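Local coordinates for Rab GTPase binding effector protein 1 (Homo sapiens, PDB 1TU3), which acts as an effector that binds Rab GTPases, probably Rab5, and probably does so through paired long helices, at residues Glu50-Ala55 and Ala63-Thr68. Residues are numbered along the deposited sequence; the frame is centred on the assembly and turned at random.
Sequences ERIRQA and AILNDT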
loop_
_atom_site.group_PDB
_atom_site.type_symbol
_atom_site.label_atom_id
_atom_site.label_comp_id
_atom_site.label_asym_id
_atom_site.label_seq_id
_atom_site.Cartn_x
_atom_site.Cartn_y
_atom_site.Cartn_z
ATOM N N GLU G 50 -6.457 -3.834 -10.000
ATOM C CA GLU G 50 -7.800 -3.883 -10.507
ATOM C C GLU G 50 -7.722 -3.870 -12.034
ATOM O O GLU G 50 -8.320 -4.707 -12.680
ATOM C CB GLU G 50 -8.601 -2.675 -9.971
ATOM C CG GLU G 50 -10.007 -2.537 -10.547
ATOM C CD GLU G 50 -10.817 -3.831 -10.479
ATOM O OE1 GLU G 50 -10.587 -4.649 -9.550
ATOM O OE2 GLU G 50 -11.689 -4.016 -11.355
ATOM N N ARG G 51 -6.956 -2.942 -12.602
ATOM C CA ARG G 51 -6.653 -3.002 -14.027
ATOM C C ARG G 51 -6.300 -4.431 -14.452
ATOM O O ARG G 51 -6.893 -4.970 -15.377
ATOM C CB ARG G 51 -5.493 -2.089 -14.376
ATOM C CG ARG G 51 -5.853 -0.631 -14.523
ATOM C CD ARG G 51 -4.770 0.085 -15.335
ATOM N NE ARG G 51 -3.619 0.462 -14.523
ATOM C CZ ARG G 51 -2.421 0.769 -15.014
ATOM N NH1 ARG G 51 -2.218 0.732 -16.326
ATOM N NH2 ARG G 51 -1.433 1.124 -14.195
ATOM N N ILE G 52 -5.340 -5.044 -13.769
ATOM C CA ILE G 52 -4.962 -6.414 -14.085
ATOM C C ILE G 52 -6.152 -7.373 -14.022
ATOM O O ILE G 52 -6.289 -8.254 -14.863
ATOM C CB ILE G 52 -3.855 -6.907 -13.135
ATOM C CG1 ILE G 52 -2.523 -6.263 -13.547
ATOM C CG2 ILE G 52 -3.770 -8.431 -13.159
ATOM C CD1 ILE G 52 -1.434 -6.478 -12.542
ATOM N N ARG G 53 -7.011 -7.189 -13.030
ATOM C CA ARG G 53 -8.217 -7.991 -12.901
ATOM C C ARG G 53 -9.115 -7.828 -14.122
ATOM O O ARG G 53 -9.919 -8.697 -14.439
ATOM C CB ARG G 53 -8.994 -7.558 -11.654
ATOM C CG ARG G 53 -9.495 -8.716 -10.807
ATOM C CD ARG G 53 -10.988 -8.693 -10.654
ATOM N NE ARG G 53 -11.490 -7.430 -10.125
ATOM C CZ ARG G 53 -12.784 -7.157 -9.958
ATOM N NH1 ARG G 53 -13.702 -8.062 -10.275
ATOM N NH2 ARG G 53 -13.172 -5.976 -9.487
ATOM N N GLN G 54 -8.984 -6.696 -14.798
ATOM C CA GLN G 54 -9.821 -6.406 -15.944
ATOM C C GLN G 54 -9.116 -6.751 -17.251
ATOM O O GLN G 54 -9.715 -6.671 -18.322
ATOM C CB GLN G 54 -10.211 -4.924 -15.950
ATOM C CG GLN G 54 -11.026 -4.477 -14.739
ATOM C CD GLN G 54 -12.336 -5.223 -14.609
ATOM O OE1 GLN G 54 -13.042 -5.428 -15.597
ATOM N NE2 GLN G 54 -12.676 -5.626 -13.395
ATOM N N ALA G 55 -7.847 -7.132 -17.183
ATOM C CA ALA G 55 -7.094 -7.329 -18.410
ATOM C C ALA G 55 -7.628 -8.542 -19.162
ATOM O O ALA G 55 -7.960 -9.566 -18.563
ATOM C CB ALA G 55 -5.607 -7.503 -18.115
ATOM N N ALA G 63 1.870 -5.206 -19.748
ATOM C CA ALA G 63 1.936 -3.771 -20.005
ATOM C C ALA G 63 1.530 -3.003 -18.754
ATOM O O ALA G 63 2.173 -2.024 -18.382
ATOM C CB ALA G 63 1.021 -3.390 -21.169
ATOM N N ILE G 64 0.454 -3.451 -18.111
ATOM C CA ILE G 64 0.015 -2.850 -16.860
ATOM C C ILE G 64 1.142 -2.925 -15.824
ATOM O O ILE G 64 1.431 -1.945 -15.149
ATOM C CB ILE G 64 -1.228 -3.575 -16.294
ATOM C CG1 ILE G 64 -2.410 -3.370 -17.254
ATOM C CG2 ILE G 64 -1.534 -3.072 -14.860
ATOM C CD1 ILE G 64 -3.630 -4.222 -16.956
ATOM N N LEU G 65 1.778 -4.090 -15.718
ATOM C CA LEU G 65 2.820 -4.277 -14.725
ATOM C C LEU G 65 4.023 -3.405 -15.039
ATOM O O LEU G 65 4.920 -3.254 -14.210
ATOM C CB LEU G 65 3.239 -5.751 -14.650
ATOM C CG LEU G 65 2.339 -6.696 -13.834
ATOM C CD1 LEU G 65 2.766 -8.116 -14.052
ATOM C CD2 LEU G 65 2.405 -6.369 -12.361
ATOM N N ASN G 66 4.034 -2.823 -16.236
ATOM C CA ASN G 66 5.187 -2.051 -16.681
ATOM C C ASN G 66 4.905 -0.572 -16.763
ATOM O O ASN G 66 5.764 0.208 -17.151
ATOM C CB ASN G 66 5.660 -2.552 -18.037
ATOM C CG ASN G 66 6.782 -3.547 -17.920
ATOM O OD1 ASN G 66 7.913 -3.187 -17.573
ATOM N ND2 ASN G 66 6.481 -4.813 -18.198
ATOM N N ASP G 67 3.694 -0.180 -16.398
ATOM C CA ASP G 67 3.338 1.223 -16.458
ATOM C C ASP G 67 4.134 2.059 -15.463
ATOM O O ASP G 67 5.264 1.708 -15.104
ATOM C CB ASP G 67 1.847 1.396 -16.209
ATOM C CG ASP G 67 1.192 2.234 -17.281
ATOM O OD1 ASP G 67 1.784 3.276 -17.629
ATOM O OD2 ASP G 67 0.102 1.854 -17.773
ATOM N N THR G 68 3.549 3.172 -15.026
ATOM C CA THR G 68 4.207 4.045 -14.058
ATOM C C THR G 68 3.449 4.096 -12.731
ATOM O O THR G 68 2.282 3.698 -12.646
ATOM C CB THR G 68 4.367 5.490 -14.608
ATOM O OG1 THR G 68 3.082 6.024 -14.956
ATOM C CG2 THR G 68 5.268 5.492 -15.842
#
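Ile64 inserts between Arg51, Ile52 and Ala55, its two branches taking different partners. With CG1 set anti to the carbonyl carbon (chi1 -65°), the CG1 arm carries Ile64 CD1 onto the helix backbone, 3.7 Å from Arg51 C, and against Ala55 CB. The other branch, Ile64 CG2, meets Ile52 CG1 at 3.6 Å and also lies over the centre of one face of the Arg51 guanidinium, 3.9 Å above its plane. The Arg51 and Ile64 side chains run antiparallel alongside one another. Both segments belong to a helical hairpin: the long helix 20-54 ends here, and the short helix 58-64 folds back against it, with a type I beta turn from Ile64 to Asp67. The bend of the arginine at chi3 (-82°) directs its head to that turn, where Arg51 NH1 donates to Asp67 OD2 at 3.0 Å in a salt bridge. Asp67 OD2 lies close to the guanidinium plane but is met on the anti side of its own carboxylate, tilted out of the carboxylate plane; the two charged planes are 55° apart. Farther round the helix, the Ile52 and Leu65 side chains cross at about a right angle, Ile52 CD1 3.8 Å from Leu65 CD2. Leu49 of the second subunit packs on both.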